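Local coordinates for protein RNA polymerase II subunit B1 CTD phosphatase RTR1 (PDB 5C2Y) that removes phosphate from serines of the C-terminal domain repeats of the largest RNA polymerase II subunit, regulating the polymerase during transcription, at residues S45-K48 with T52-Y55; L56-T61 with P149-H154. One frame throughout, in Å; residues are numbered along the deposited sequence.

Contact 1 of 2, residues S45-K48 with T52-Y55. With SO4 (sulfate ion), chain D.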
ATOM      1  N   SER A  45     -10.979  -2.920   3.230  1.00 33.97           N
ATOM      2  CA  SER A  45     -10.397  -3.929   4.083  1.00 33.16           C
ATOM      3  C   SER A  45      -8.887  -3.747   4.082  1.00 41.77           C
ATOM      4  O   SER A  45      -8.348  -2.898   3.372  1.00 39.47           O
ATOM      5  CB  SER A  45     -10.788  -5.334   3.622  1.00 40.51           C
ATOM      6  OG  SER A  45     -10.365  -5.597   2.296  1.00 43.46           O
ATOM      7  N   GLU A  46      -8.200  -4.542   4.884  1.00 41.46           N
ATOM      8  CA  GLU A  46      -6.796  -4.305   5.115  1.00 39.49           C
ATOM      9  C   GLU A  46      -5.946  -5.512   4.704  1.00 39.47           C
ATOM     10  O   GLU A  46      -6.456  -6.622   4.527  1.00 37.33           O
ATOM     11  CB  GLU A  46      -6.580  -3.960   6.591  1.00 37.77           C
ATOM     12  CG  GLU A  46      -7.181  -5.005   7.501  1.00 46.52           C
ATOM     13  CD  GLU A  46      -6.899  -4.769   8.982  1.00 53.84           C
ATOM     14  OE1 GLU A  46      -7.786  -4.218   9.676  1.00 54.39           O
ATOM     15  OE2 GLU A  46      -5.794  -5.145   9.453  1.00 52.19           O
ATOM     16  N   CYS A  47      -4.651  -5.277   4.533  1.00 34.79           N
ATOM     17  CA  CYS A  47      -3.702  -6.355   4.336  1.00 33.03           C
ATOM     18  C   CYS A  47      -3.610  -7.240   5.547  1.00 34.67           C
ATOM     19  O   CYS A  47      -3.563  -6.751   6.683  1.00 36.77           O
ATOM     20  CB  CYS A  47      -2.315  -5.814   4.047  1.00 32.47           C
ATOM     21  SG  CYS A  47      -2.047  -5.392   2.370  1.00 38.98           S
ATOM     22  N   LYS A  48      -3.532  -8.541   5.302  1.00 34.36           N
ATOM     23  CA  LYS A  48      -3.357  -9.509   6.373  1.00 37.28           C
ATOM     24  C   LYS A  48      -2.024  -9.249   7.101  1.00 34.41           C
ATOM     25  O   LYS A  48      -1.954  -9.313   8.321  1.00 31.45           O
ATOM     26  CB  LYS A  48      -3.441 -10.934   5.799  1.00 35.74           C
ATOM     27  CG  LYS A  48      -3.262 -12.062   6.800  1.00 35.98           C
ATOM     28  CD  LYS A  48      -4.420 -12.156   7.769  1.00 42.04           C
ATOM     29  CE  LYS A  48      -4.192 -13.258   8.793  1.00 46.72           C
ATOM     30  NZ  LYS A  48      -4.863 -12.987  10.100  1.00 51.77           N
ATOM     31  N   THR A  52       2.110  -9.377   2.402  1.00 33.32           N
ATOM     32  CA  THR A  52       1.132  -9.046   1.382  1.00 33.02           C
ATOM     33  C   THR A  52       1.351  -7.606   0.912  1.00 32.84           C
ATOM     34  O   THR A  52       1.450  -7.357  -0.298  1.00 33.00           O
ATOM     35  CB  THR A  52      -0.296  -9.251   1.910  1.00 34.84           C
ATOM     36  OG1 THR A  52      -0.464 -10.628   2.255  1.00 32.37           O
ATOM     37  CG2 THR A  52      -1.321  -8.893   0.867  1.00 35.04           C
ATOM     38  N   LEU A  53       1.467  -6.670   1.861  1.00 30.58           N
ATOM     39  CA  LEU A  53       1.751  -5.278   1.514  1.00 26.59           C
ATOM     40  C   LEU A  53       3.022  -5.180   0.665  1.00 29.78           C
ATOM     41  O   LEU A  53       3.056  -4.425  -0.307  1.00 30.27           O
ATOM     42  CB  LEU A  53       1.875  -4.415   2.764  1.00 24.32           C
ATOM     43  CG  LEU A  53       2.088  -2.906   2.560  1.00 24.73           C
ATOM     44  CD1 LEU A  53       0.983  -2.284   1.747  1.00 25.19           C
ATOM     45  CD2 LEU A  53       2.168  -2.198   3.876  1.00 25.61           C
ATOM     46  N   LYS A  54       4.045  -5.958   1.025  1.00 28.14           N
ATOM     47  CA  LYS A  54       5.307  -5.985   0.303  1.00 25.55           C
ATOM     48  C   LYS A  54       5.142  -6.614  -1.065  1.00 30.63           C
ATOM     49  O   LYS A  54       5.667  -6.116  -2.064  1.00 33.04           O
ATOM     50  CB  LYS A  54       6.363  -6.755   1.096  1.00 28.55           C
ATOM     51  CG  LYS A  54       7.122  -5.926   2.122  1.00 32.21           C
ATOM     52  CD  LYS A  54       7.536  -6.757   3.331  1.00 31.19           C
ATOM     53  CE  LYS A  54       8.580  -7.815   3.004  1.00 31.68           C
ATOM     54  NZ  LYS A  54       9.918  -7.235   2.745  1.00 36.38           N
ATOM     55  N   TYR A  55       4.426  -7.732  -1.107  1.00 31.13           N
ATOM     56  CA  TYR A  55       4.189  -8.420  -2.367  1.00 33.47           C
ATOM     57  C   TYR A  55       3.494  -7.483  -3.341  1.00 33.31           C
ATOM     58  O   TYR A  55       3.795  -7.450  -4.534  1.00 33.36           O
ATOM     59  CB  TYR A  55       3.341  -9.675  -2.137  1.00 36.20           C
ATOM     60  CG  TYR A  55       2.739 -10.272  -3.389  1.00 33.68           C
ATOM     61  CD1 TYR A  55       3.535 -10.933  -4.309  1.00 36.04           C
ATOM     62  CD2 TYR A  55       1.376 -10.180  -3.646  1.00 31.23           C
ATOM     63  CE1 TYR A  55       3.001 -11.473  -5.457  1.00 34.66           C
ATOM     64  CE2 TYR A  55       0.832 -10.730  -4.795  1.00 29.52           C
ATOM     65  CZ  TYR A  55       1.651 -11.379  -5.691  1.00 33.20           C
ATOM     66  OH  TYR A  55       1.131 -11.936  -6.838  1.00 38.65           O
TER
HETATM   67  S   SO4 D 302      11.583  -9.705   1.519  0.67 53.66           S
HETATM   68  O1  SO4 D 302      11.666  -9.817   2.977  0.67 49.06           O
HETATM   69  O2  SO4 D 302      11.867  -8.331   1.116  0.67 43.35           O
HETATM   70  O3  SO4 D 302      10.239 -10.102   1.099  0.67 54.07           O
HETATM   71  O4  SO4 D 302      12.545 -10.601   0.883  0.67 51.25           O
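Cys-47 meets Thr-52 and Leu-53 where the loop after helix 28-42 turns into helix 50-56, a short connection folded back on the start of the helix it leads to. The CA atoms of Cys-47 and Leu-53 come within 6.2 Å, and 141 Å² of surface is buried between the two segments.

The apolar part of the contact converges on one sulfur. Cys-47 SG lies 3.9 Å from Thr-52 CG2 and 4.1 Å from Leu-53 CB, both van der Waals separations. Thr-52 CG2 gets there because it stands anti to the backbone N, while the hydroxyl OG1 takes the position beside that N (chi1 -61°). Cys-47 is not one of the zinc ligands: its side chain is about 9 Å from that of the ligand Cys-83. The loop carrying that ligand nevertheless borders the contact, with Leu-82 against Cys-47 and Tyr-80 against Leu-53.

Polar groups of the helix are engaged apart from this apolar meeting. Thr-52 OG1 hydrogen-bonds to Asp-49 OD1, so the threonine gives its methyl to the sulfur and its hydroxyl to the residue just ahead of the helix. Lys-54 has no part in the cysteine packing; it forms a salt bridge with Glu-165 and also meets a sulfate, probably from the crystallisation liquor. A leucine in place of Lys-54 would probably leave the Glu-165 carboxylate without its cationic mate and the sulfate without this donor. The side chain reaches both anions through bends at chi2, chi3 and chi4, which end with NZ donating a 2.8 Å hydrogen bond to sulfate O2.

Contact 2 of 2, residues L56-T61 with P149-H154; sequences LGRFLT and PEQDKH
The turn between helix 50-56 and helix 62-74 meets the first turn of helix 151-157 through one long side chain, that of Arg-58, which reaches Gln-151 and His-154. The backbones stay well separated: the nearest CA pair, Arg-58 and His-154, is 7.6 Å apart. The 133 Å² buried between the segments comes from these three residues.

Arg-58 leaves the turn with CG beside its own backbone N and bends at chi2 (147°). Its side chain and that of Gln-151 cross at about a right angle, with guanidinium and amide planes 45° apart. Arg-58 NH2 and Gln-151 NE2 are 3.2 Å apart, but both are donors, so their proximity is not a bond. They share an acceptor, Asp-155 OD1, which makes a salt bridge with NH2 and a weak hydrogen bond with NE2 and probably explains their closeness.

His-154 presents its backbone side to the arginine. Its carbonyl carbon lies over one guanidinium face, and its CB is 3.7 Å from Arg-58 NH1. The imidazole is steeply inclined to the guanidinium, 70° between planes, and its ND1, 4.9 Å from Arg-58 NH1 and not in contact with it, is hydrogen-bonded to Asp-148 OD2. The helix turn behind it is closed by His-154 N donating to Glu-150 O at 2.8 Å, with Glu-150 at the N-cap.

Asp-155 thus serves both the arginine and the glutamine, whereas Asp-148 holds the histidine ring. The negative charge of Asp-155 probably offsets the positive charge of the buried guanidinium and makes the approach of two N-H groups tolerable.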
ATOM      1  N   LEU A  56       2.565  -6.723  -2.786  1.00 30.43           N
ATOM      2  CA  LEU A  56       1.693  -5.812  -3.506  1.00 26.86           C
ATOM      3  C   LEU A  56       2.441  -4.763  -4.324  1.00 30.66           C
ATOM      4  O   LEU A  56       1.978  -4.345  -5.388  1.00 31.99           O
ATOM      5  CB  LEU A  56       0.811  -5.139  -2.481  1.00 31.30           C
ATOM      6  CG  LEU A  56      -0.519  -4.517  -2.782  1.00 34.78           C
ATOM      7  CD1 LEU A  56      -1.554  -5.605  -2.844  1.00 30.30           C
ATOM      8  CD2 LEU A  56      -0.786  -3.564  -1.636  1.00 33.11           C
ATOM      9  N   GLY A  57       3.593  -4.332  -3.817  1.00 30.02           N
ATOM     10  CA  GLY A  57       4.430  -3.359  -4.502  1.00 30.43           C
ATOM     11  C   GLY A  57       4.710  -3.566  -5.992  1.00 31.06           C
ATOM     12  O   GLY A  57       4.874  -2.578  -6.721  1.00 31.90           O
ATOM     13  N   ARG A  58       4.778  -4.824  -6.441  1.00 29.25           N
ATOM     14  CA  ARG A  58       4.946  -5.150  -7.866  1.00 30.86           C
ATOM     15  C   ARG A  58       3.955  -4.440  -8.759  1.00 33.81           C
ATOM     16  O   ARG A  58       4.252  -4.153  -9.924  1.00 37.35           O
ATOM     17  CB  ARG A  58       4.762  -6.644  -8.137  1.00 33.08           C
ATOM     18  CG  ARG A  58       5.624  -7.540  -7.359  1.00 35.96           C
ATOM     19  CD  ARG A  58       4.900  -8.802  -7.072  1.00 35.35           C
ATOM     20  NE  ARG A  58       5.750  -9.647  -6.261  1.00 40.38           N
ATOM     21  CZ  ARG A  58       6.545 -10.575  -6.768  1.00 53.70           C
ATOM     22  NH1 ARG A  58       6.574 -10.780  -8.085  1.00 56.44           N
ATOM     23  NH2 ARG A  58       7.296 -11.307  -5.960  1.00 60.00           N
ATOM     24  N   PHE A  59       2.766  -4.203  -8.207  1.00 30.67           N
ATOM     25  CA  PHE A  59       1.586  -3.862  -8.987  1.00 29.97           C
ATOM     26  C   PHE A  59       1.258  -2.391  -8.956  1.00 27.48           C
ATOM     27  O   PHE A  59       0.371  -1.948  -9.680  1.00 30.60           O
ATOM     28  CB  PHE A  59       0.372  -4.641  -8.469  1.00 30.86           C
ATOM     29  CG  PHE A  59       0.532  -6.138  -8.524  1.00 34.25           C
ATOM     30  CD1 PHE A  59       0.484  -6.816  -9.737  1.00 34.47           C
ATOM     31  CD2 PHE A  59       0.700  -6.869  -7.365  1.00 30.12           C
ATOM     32  CE1 PHE A  59       0.614  -8.188  -9.782  1.00 31.83           C
ATOM     33  CE2 PHE A  59       0.829  -8.237  -7.409  1.00 30.14           C
ATOM     34  CZ  PHE A  59       0.790  -8.896  -8.614  1.00 31.05           C
ATOM     35  N   LEU A  60       1.955  -1.639  -8.105  1.00 31.02           N
ATOM     36  CA  LEU A  60       1.618  -0.238  -7.850  1.00 25.12           C
ATOM     37  C   LEU A  60       2.699   0.746  -8.250  1.00 27.55           C
ATOM     38  O   LEU A  60       3.889   0.446  -8.231  1.00 30.26           O
ATOM     39  CB  LEU A  60       1.306  -0.027  -6.372  1.00 24.85           C
ATOM     40  CG  LEU A  60       0.234  -0.951  -5.812  1.00 25.53           C
ATOM     41  CD1 LEU A  60      -0.052  -0.582  -4.382  1.00 24.11           C
ATOM     42  CD2 LEU A  60      -1.012  -0.850  -6.661  1.00 25.89           C
ATOM     43  N   THR A  61       2.251   1.937  -8.614  1.00 30.56           N
ATOM     44  CA  THR A  61       3.116   3.081  -8.788  1.00 27.98           C
ATOM     45  C   THR A  61       2.799   4.027  -7.627  1.00 31.45           C
ATOM     46  O   THR A  61       1.736   3.899  -7.007  1.00 28.01           O
ATOM     47  CB  THR A  61       2.870   3.762 -10.135  1.00 29.30           C
ATOM     48  OG1 THR A  61       1.493   4.151 -10.207  1.00 31.88           O
ATOM     49  CG2 THR A  61       3.179   2.807 -11.287  1.00 27.22           C
ATOM     50  N   PRO A 149       8.692 -17.306 -14.417  1.00 68.03           N
ATOM     51  CA  PRO A 149      10.057 -17.677 -14.806  1.00 68.02           C
ATOM     52  C   PRO A 149      11.111 -16.675 -14.304  1.00 69.43           C
ATOM     53  O   PRO A 149      12.304 -16.975 -14.311  1.00 73.84           O
ATOM     54  CB  PRO A 149       9.995 -17.688 -16.342  1.00 62.96           C
ATOM     55  CG  PRO A 149       8.703 -16.949 -16.696  1.00 60.72           C
ATOM     56  CD  PRO A 149       7.782 -17.238 -15.575  1.00 61.68           C
ATOM     57  N   GLU A 150      10.671 -15.497 -13.875  1.00 63.55           N
ATOM     58  CA  GLU A 150      11.582 -14.470 -13.415  1.00 62.08           C
ATOM     59  C   GLU A 150      11.176 -14.043 -12.012  1.00 60.37           C
ATOM     60  O   GLU A 150      11.461 -12.924 -11.586  1.00 58.18           O
ATOM     61  CB  GLU A 150      11.570 -13.273 -14.369  1.00 62.11           C
ATOM     62  CG  GLU A 150      11.568 -13.647 -15.840  1.00 63.73           C
ATOM     63  CD  GLU A 150      11.614 -12.434 -16.753  1.00 79.51           C
ATOM     64  OE1 GLU A 150      11.513 -11.295 -16.245  1.00 74.95           O
ATOM     65  OE2 GLU A 150      11.738 -12.622 -17.983  1.00 90.33           O
ATOM     66  N   GLN A 151      10.491 -14.938 -11.307  1.00 62.20           N
ATOM     67  CA  GLN A 151       9.984 -14.644  -9.971  1.00 64.05           C
ATOM     68  C   GLN A 151      11.062 -14.034  -9.094  1.00 63.60           C
ATOM     69  O   GLN A 151      10.872 -12.969  -8.507  1.00 62.26           O
ATOM     70  CB  GLN A 151       9.451 -15.906  -9.302  1.00 67.27           C
ATOM     71  CG  GLN A 151       8.962 -15.666  -7.902  1.00 61.93           C
ATOM     72  CD  GLN A 151       7.503 -15.255  -7.882  1.00 70.43           C
ATOM     73  OE1 GLN A 151       6.693 -15.719  -8.697  1.00 69.97           O
ATOM     74  NE2 GLN A 151       7.163 -14.357  -6.969  1.00 74.03           N
ATOM     75  N   ASP A 152      12.199 -14.717  -9.033  1.00 64.23           N
ATOM     76  CA  ASP A 152      13.335 -14.263  -8.246  1.00 62.36           C
ATOM     77  C   ASP A 152      13.757 -12.858  -8.653  1.00 58.96           C
ATOM     78  O   ASP A 152      14.102 -12.038  -7.800  1.00 60.15           O
ATOM     79  CB  ASP A 152      14.518 -15.223  -8.394  1.00 66.61           C
ATOM     80  CG  ASP A 152      14.251 -16.587  -7.782  1.00 78.65           C
ATOM     81  OD1 ASP A 152      13.102 -17.082  -7.883  1.00 79.40           O
ATOM     82  OD2 ASP A 152      15.194 -17.156  -7.189  1.00 81.37           O
ATOM     83  N   LYS A 153      13.725 -12.585  -9.956  1.00 56.46           N
ATOM     84  CA  LYS A 153      14.135 -11.280 -10.471  1.00 55.47           C
ATOM     85  C   LYS A 153      13.140 -10.189 -10.061  1.00 54.02           C
ATOM     86  O   LYS A 153      13.544  -9.114  -9.614  1.00 54.45           O
ATOM     87  CB  LYS A 153      14.284 -11.315 -11.999  1.00 55.45           C
ATOM     88  CG  LYS A 153      14.889 -10.043 -12.588  1.00 50.68           C
ATOM     89  CD  LYS A 153      14.734 -10.015 -14.100  1.00 55.62           C
ATOM     90  CE  LYS A 153      15.578  -8.919 -14.732  1.00 55.24           C
ATOM     91  NZ  LYS A 153      15.046  -7.559 -14.464  1.00 52.84           N
ATOM     92  N   HIS A 154      11.845 -10.471 -10.204  1.00 55.86           N
ATOM     93  CA  HIS A 154      10.809  -9.503  -9.844  1.00 50.29           C
ATOM     94  C   HIS A 154      10.782  -9.267  -8.336  1.00 49.08           C
ATOM     95  O   HIS A 154      10.535  -8.153  -7.881  1.00 47.98           O
ATOM     96  CB  HIS A 154       9.441  -9.972 -10.338  1.00 50.12           C
ATOM     97  CG  HIS A 154       9.323 -10.015 -11.829  1.00 48.81           C
ATOM     98  ND1 HIS A 154       8.718 -11.055 -12.501  1.00 46.00           N
ATOM     99  CD2 HIS A 154       9.733  -9.140 -12.779  1.00 51.38           C
ATOM    100  CE1 HIS A 154       8.765 -10.824 -13.800  1.00 49.90           C
ATOM    101  NE2 HIS A 154       9.375  -9.668 -13.997  1.00 50.82           N
TER

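How the contacts relate
From the N terminus, the chain leaves helix 28-42, and contact 1 closes a three-residue loop, 49-51, by folding residues 45-48 back on helix 50-56. Contact 2 opens directly afterwards, at 56-61, and closes only at 149-154, a loop of 87 residues that contains the zinc ligands Cys-78, Cys-83, Cys-117 and His-121. The two are therefore in series, neither nested nor crossed, with centres 15 Å apart. Their adjoining segments, 52-55 and 56-61, are bridged by the edge-to-face rings of Tyr-55 and Phe-59. Together they tie helix 50-56 and its following turn to the preceding loop and to helix 151-157.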